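Local coordinates for annexin A8 (Homo sapiens, PDB 1W3W), which binds calcium and acidic phospholipids and acts as an anticoagulant, indirectly inhibiting the thromboplastin-specific complex of the blood coagulation cascade, at residues R261-M266 with K297-T302; L290-F295 with S321-D326. All blocks are in the same frame, centred on the assembly; numbering follows the deposited sequence.

Overall arrangement
Both contacts lie in or at the end of the predicted fourth annexin repeat and share helix 288-299, contact 2 taking its middle and contact 1 its C-terminal end. Each is a surface contact centred about 16 Å from the centre of the chain, their own centres about 11 Å apart. In contact 1 a tyrosine of helix 254-266, whose end supplies a calcium ligand, stacks on one of helix 288-299, with no hydrogen bond between the segments. In contact 2 one lysine of helix 288-299 hydrogen-bonds to backbone carbonyls at the C-terminal end of helix 313-323 and the turn after it. Phe295 and Thr302 pack where the two meet: Phe295 CD2 is 3.3 Å from Lys301 O.

Contact 1: R261-M266 with K297-T302; sequences RLYYAM and KMYGKT. With CA (calcium ion), chain B.
Tyr263 and Tyr299 lay their rings face to face, the planes only 7° apart and the centroids 3.8 Å from each other. The two CG-to-CZ axes point obliquely apart, about 120° from each other: CZ of Tyr299 lies over CG of Tyr263 at 3.4 Å, and the Tyr299 hydroxyl reaches back over the root of its partner, 3.7 Å from Tyr263 CB, while the Tyr263 ring runs out past CD2 of Tyr299. With CG anti to the backbone N (chi1 180°), Tyr263 swings its ring out from helix 254-266 toward Tyr299, which ends helix 288-299 just before Gly300 turns the chain with positive phi. CB of Met298 covers the opposite face of the Tyr299 ring. Tyr264 adds a smaller touch, its CE1 4.5 Å from Tyr299 OH, and CD2 of Tyr263 sits over the centre of the Tyr264 ring. Between the segments the contact is largely aromatic, without a hydrogen bond, the hydroxyls lying outside the ring overlap. At the end of the first segment the backbone O of Met266 binds the calcium ion at 2.4 Å, alongside Gly268, Gly270, Asp310 and a water, as in the calcium loops of annexins. Around the stack, Phe295 meets Tyr299 edge to face, Met306 of helix 303-310 touches Tyr263, and on another side of helix 254-266 Arg261 and Leu262 pack on helix 273-283.

Contact 2: L290-F295 with S321-D326; sequences LIKCHF and SLVGSD
Lys292 reaches from helix 288-299 to the chain at the end of helix 313-323, and its NZ gives hydrogen bonds to two backbone carbonyls, 2.8 Å to Val323 O and 2.7 Å to Ser325 O. Neither bond lies flat with its carbonyl: NZ is tilted 27° from the plane of the Val323 group and stands above that of Ser325. The bend at chi3 (74°) turns the tip between these two oxygens, which flank Gly324, where positive phi marks the end of the helix. The close-packed part is the aliphatic stem of Lys292, whose CD lies 3.9 Å from CG1 of the buried Val323, while CE passes 3.8 Å from Asp326 OD2. Val323 also rests on Ile280 of helix 273-283 and Ser304 of helix 303-310. On the looser side Ser325 is exposed, its CB pointing away from helix 288-299, and a single water bridges the segments, donating to Asp326 OD2 at 2.7 Å and to Lys292 O at 2.9 Å. The other carboxylate oxygen of Asp326 is bound by Ser304. Lys292 NZ stands 4.9 Å from Asp326 OD2, so the opposite charges make no direct bridge, though they may still attract. The ammonium instead grips main-chain oxygens at a helix C-terminus, where the helix dipole would probably favour a positive charge.

Contact 1: R261-M266 with K297-T302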
loop_
_atom_site.group_PDB
_atom_site.type_symbol
_atom_site.label_atom_id
_atom_site.label_comp_id
_atom_site.label_asym_id
_atom_site.label_seq_id
_atom_site.Cartn_x
_atom_site.Cartn_y
_atom_site.Cartn_z
ATOM N N ARG A 261 8.456 -2.597 -4.085
ATOM C CA ARG A 261 7.180 -3.219 -4.329
ATOM C C ARG A 261 6.768 -3.055 -5.790
ATOM O O ARG A 261 6.307 -3.996 -6.431
ATOM C CB ARG A 261 6.149 -2.590 -3.412
ATOM C CG ARG A 261 4.976 -3.397 -3.230
ATOM C CD ARG A 261 5.196 -4.668 -2.422
ATOM N NE ARG A 261 3.877 -5.210 -2.224
ATOM C CZ ARG A 261 3.527 -6.475 -2.385
ATOM N NH1 ARG A 261 4.421 -7.420 -2.674
ATOM N NH2 ARG A 261 2.270 -6.794 -2.199
ATOM N N LEU A 262 6.956 -1.855 -6.314
ATOM C CA LEU A 262 6.618 -1.560 -7.697
ATOM C C LEU A 262 7.526 -2.332 -8.658
ATOM O O LEU A 262 7.047 -2.892 -9.634
ATOM C CB LEU A 262 6.710 -0.059 -7.943
ATOM C CG LEU A 262 5.636 0.789 -7.258
ATOM C CD1 LEU A 262 5.953 2.256 -7.423
ATOM C CD2 LEU A 262 4.280 0.465 -7.848
ATOM N N TYR A 263 8.821 -2.369 -8.361
ATOM C CA TYR A 263 9.794 -3.131 -9.152
ATOM C C TYR A 263 9.424 -4.602 -9.273
ATOM O O TYR A 263 9.453 -5.169 -10.369
ATOM C CB TYR A 263 11.188 -3.004 -8.533
ATOM C CG TYR A 263 12.283 -3.760 -9.269
ATOM C CD1 TYR A 263 12.805 -3.277 -10.471
ATOM C CD2 TYR A 263 12.794 -4.959 -8.756
ATOM C CE1 TYR A 263 13.808 -3.971 -11.145
ATOM C CE2 TYR A 263 13.805 -5.656 -9.423
ATOM C CZ TYR A 263 14.301 -5.149 -10.618
ATOM O OH TYR A 263 15.288 -5.829 -11.278
ATOM N N TYR A 264 9.063 -5.229 -8.158
ATOM C CA TYR A 264 8.760 -6.650 -8.188
ATOM C C TYR A 264 7.369 -6.958 -8.730
ATOM O O TYR A 264 7.128 -8.062 -9.186
ATOM C CB TYR A 264 9.018 -7.309 -6.832
ATOM C CG TYR A 264 10.501 -7.554 -6.593
ATOM C CD1 TYR A 264 11.206 -6.824 -5.638
ATOM C CD2 TYR A 264 11.207 -8.490 -7.356
ATOM C CE1 TYR A 264 12.575 -7.038 -5.422
ATOM C CE2 TYR A 264 12.576 -8.703 -7.153
ATOM C CZ TYR A 264 13.249 -7.971 -6.179
ATOM O OH TYR A 264 14.600 -8.166 -5.970
ATOM N N ALA A 265 6.483 -5.966 -8.751
ATOM C CA ALA A 265 5.219 -6.080 -9.469
ATOM C C ALA A 265 5.429 -6.234 -10.981
ATOM O O ALA A 265 4.580 -6.783 -11.663
ATOM C CB ALA A 265 4.354 -4.862 -9.210
ATOM N N MET A 266 6.544 -5.716 -11.491
ATOM C CA MET A 266 6.818 -5.683 -12.926
ATOM C C MET A 266 7.916 -6.641 -13.379
ATOM O O MET A 266 7.885 -7.104 -14.516
ATOM C CB MET A 266 7.146 -4.248 -13.360
ATOM C CG MET A 266 5.895 -3.382 -13.462
ATOM S SD MET A 266 6.173 -1.677 -13.924
ATOM C CE MET A 266 6.984 -1.058 -12.527
ATOM N N LYS A 297 17.604 5.368 -8.313
ATOM C CA LYS A 297 18.844 5.136 -7.574
ATOM C C LYS A 297 19.109 3.652 -7.395
ATOM O O LYS A 297 20.241 3.205 -7.562
ATOM C CB LYS A 297 18.814 5.802 -6.196
ATOM C CG LYS A 297 18.928 7.327 -6.203
ATOM C CD LYS A 297 19.792 7.827 -5.012
ATOM C CE LYS A 297 20.104 9.330 -5.082
ATOM N NZ LYS A 297 19.303 10.079 -6.096
ATOM N N MET A 298 18.063 2.884 -7.088
ATOM C CA MET A 298 18.211 1.476 -6.740
ATOM C C MET A 298 18.391 0.593 -7.970
ATOM O O MET A 298 19.148 -0.366 -7.927
ATOM C CB MET A 298 17.005 0.978 -5.925
ATOM C CG MET A 298 16.789 1.718 -4.596
ATOM S SD MET A 298 15.073 1.509 -3.961
ATOM C CE MET A 298 15.185 -0.233 -3.625
ATOM N N TYR A 299 17.717 0.926 -9.065
ATOM C CA TYR A 299 17.631 0.034 -10.220
ATOM C C TYR A 299 18.300 0.551 -11.504
ATOM O O TYR A 299 18.350 -0.177 -12.490
ATOM C CB TYR A 299 16.162 -0.305 -10.489
ATOM C CG TYR A 299 15.499 -0.949 -9.292
ATOM C CD1 TYR A 299 14.381 -0.375 -8.684
ATOM C CD2 TYR A 299 16.009 -2.126 -8.748
ATOM C CE1 TYR A 299 13.800 -0.961 -7.568
ATOM C CE2 TYR A 299 15.433 -2.713 -7.655
ATOM C CZ TYR A 299 14.331 -2.129 -7.065
ATOM O OH TYR A 299 13.771 -2.734 -5.962
ATOM N N GLY A 300 18.787 1.790 -11.490
ATOM C CA GLY A 300 19.457 2.387 -12.640
ATOM C C GLY A 300 18.567 2.613 -13.858
ATOM O O GLY A 300 19.051 2.677 -14.991
ATOM N N LYS A 301 17.265 2.708 -13.625
ATOM C CA LYS A 301 16.292 3.034 -14.662
ATOM C C LYS A 301 15.064 3.666 -14.010
ATOM O O LYS A 301 14.851 3.504 -12.806
ATOM C CB LYS A 301 15.876 1.789 -15.430
ATOM C CG LYS A 301 15.512 0.592 -14.575
ATOM C CD LYS A 301 15.062 -0.591 -15.451
ATOM C CE LYS A 301 15.947 -1.827 -15.283
ATOM N NZ LYS A 301 16.712 -2.163 -16.532
ATOM N N THR A 302 14.263 4.383 -14.792
ATOM C CA THR A 302 13.077 5.056 -14.251
ATOM C C THR A 302 11.876 4.113 -14.090
ATOM O O THR A 302 11.758 3.108 -14.780
ATOM C CB THR A 302 12.671 6.230 -15.126
ATOM O OG1 THR A 302 12.254 5.751 -16.408
ATOM C CG2 THR A 302 13.865 7.174 -15.410
HETATM CA CA CA B . 6.855 -8.119 -16.415
HETATM O O HOH W 1 9.070 -7.767 -17.283
#

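Contact 2: L290-F295 with S321-D326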
loop_
_atom_site.group_PDB
_atom_site.type_symbol
_atom_site.label_atom_id
_atom_site.label_comp_id
_atom_site.label_asym_id
_atom_site.label_seq_id
_atom_site.Cartn_x
_atom_site.Cartn_y
_atom_site.Cartn_z
ATOM N N LEU A 290 9.338 10.917 -4.331
ATOM C CA LEU A 290 10.454 10.250 -3.666
ATOM C C LEU A 290 10.591 8.786 -4.104
ATOM O O LEU A 290 11.687 8.277 -4.223
ATOM C CB LEU A 290 10.309 10.347 -2.138
ATOM C CG LEU A 290 10.414 11.752 -1.533
ATOM C CD1 LEU A 290 9.915 11.765 -0.105
ATOM C CD2 LEU A 290 11.862 12.285 -1.555
ATOM N N ILE A 291 9.471 8.125 -4.366
ATOM C CA ILE A 291 9.470 6.774 -4.873
ATOM C C ILE A 291 10.184 6.747 -6.242
ATOM O O ILE A 291 11.023 5.884 -6.491
ATOM C CB ILE A 291 8.024 6.225 -4.958
ATOM C CG1 ILE A 291 7.449 6.034 -3.538
ATOM C CG2 ILE A 291 8.003 4.891 -5.716
ATOM C CD1 ILE A 291 5.938 5.734 -3.472
ATOM N N LYS A 292 9.885 7.721 -7.094
ATOM C CA LYS A 292 10.492 7.800 -8.422
ATOM C C LYS A 292 12.003 7.957 -8.312
ATOM O O LYS A 292 12.747 7.307 -9.027
ATOM C CB LYS A 292 9.898 8.961 -9.213
ATOM C CG LYS A 292 8.516 8.640 -9.818
ATOM C CD LYS A 292 7.700 9.916 -10.089
ATOM C CE LYS A 292 8.224 10.668 -11.288
ATOM N NZ LYS A 292 7.463 11.917 -11.553
ATOM N N CYS A 293 12.439 8.816 -7.397
ATOM C CA CYS A 293 13.855 9.056 -7.166
ATOM C C CYS A 293 14.581 7.804 -6.663
ATOM O O CYS A 293 15.671 7.441 -7.158
ATOM C CB CYS A 293 14.012 10.195 -6.176
ATOM S SG CYS A 293 15.722 10.589 -5.810
ATOM N N HIS A 294 13.966 7.143 -5.683
ATOM C CA HIS A 294 14.512 5.923 -5.100
ATOM C C HIS A 294 14.568 4.788 -6.115
ATOM O O HIS A 294 15.536 4.030 -6.137
ATOM C CB HIS A 294 13.720 5.491 -3.857
ATOM C CG HIS A 294 14.164 6.177 -2.602
ATOM N ND1 HIS A 294 13.637 7.380 -2.184
ATOM C CD2 HIS A 294 15.118 5.850 -1.696
ATOM C CE1 HIS A 294 14.227 7.754 -1.062
ATOM N NE2 HIS A 294 15.130 6.843 -0.746
ATOM N N PHE A 295 13.547 4.678 -6.958
ATOM C CA PHE A 295 13.514 3.654 -8.002
ATOM C C PHE A 295 14.730 3.774 -8.932
ATOM O O PHE A 295 15.376 2.780 -9.259
ATOM C CB PHE A 295 12.241 3.793 -8.834
ATOM C CG PHE A 295 11.899 2.582 -9.621
ATOM C CD1 PHE A 295 11.009 1.649 -9.119
ATOM C CD2 PHE A 295 12.467 2.365 -10.872
ATOM C CE1 PHE A 295 10.689 0.530 -9.842
ATOM C CE2 PHE A 295 12.158 1.251 -11.592
ATOM C CZ PHE A 295 11.260 0.325 -11.077
ATOM N N SER A 321 0.373 9.190 -17.048
ATOM C CA SER A 321 -0.181 10.512 -16.743
ATOM C C SER A 321 -0.114 10.778 -15.236
ATOM O O SER A 321 0.246 11.873 -14.808
ATOM C CB SER A 321 -1.609 10.622 -17.267
ATOM O OG SER A 321 -2.139 11.921 -17.092
ATOM N N LEU A 322 -0.413 9.749 -14.439
ATOM C CA LEU A 322 -0.356 9.831 -12.979
ATOM C C LEU A 322 1.060 10.001 -12.465
ATOM O O LEU A 322 1.315 10.814 -11.590
ATOM C CB LEU A 322 -0.914 8.546 -12.361
ATOM C CG LEU A 322 -2.401 8.486 -12.084
ATOM C CD1 LEU A 322 -2.738 7.069 -11.652
ATOM C CD2 LEU A 322 -2.804 9.502 -11.016
ATOM N N VAL A 323 1.981 9.217 -13.012
ATOM C CA VAL A 323 3.379 9.249 -12.598
ATOM C C VAL A 323 4.008 10.602 -12.934
ATOM O O VAL A 323 4.820 11.114 -12.177
ATOM C CB VAL A 323 4.175 8.087 -13.247
ATOM C CG1 VAL A 323 5.667 8.210 -12.967
ATOM C CG2 VAL A 323 3.663 6.736 -12.732
ATOM N N GLY A 324 3.625 11.172 -14.071
ATOM C CA GLY A 324 4.145 12.453 -14.517
ATOM C C GLY A 324 5.554 12.369 -15.080
ATOM O O GLY A 324 6.086 11.282 -15.327
ATOM N N SER A 325 6.167 13.528 -15.283
ATOM C CA SER A 325 7.503 13.582 -15.869
ATOM C C SER A 325 8.496 12.724 -15.069
ATOM O O SER A 325 8.557 12.794 -13.853
ATOM C CB SER A 325 8.006 15.028 -15.984
ATOM O OG SER A 325 9.218 15.050 -16.732
ATOM N N ASP A 326 9.266 11.907 -15.780
ATOM C CA ASP A 326 10.155 10.948 -15.156
ATOM C C ASP A 326 11.470 10.837 -15.946
ATOM O O ASP A 326 11.762 9.782 -16.520
ATOM C CB ASP A 326 9.420 9.605 -15.104
ATOM C CG ASP A 326 10.002 8.639 -14.103
ATOM O OD1 ASP A 326 9.547 7.482 -14.114
ATOM O OD2 ASP A 326 10.890 8.919 -13.275
HETATM O O HOH W 2 11.744 6.848 -11.752
#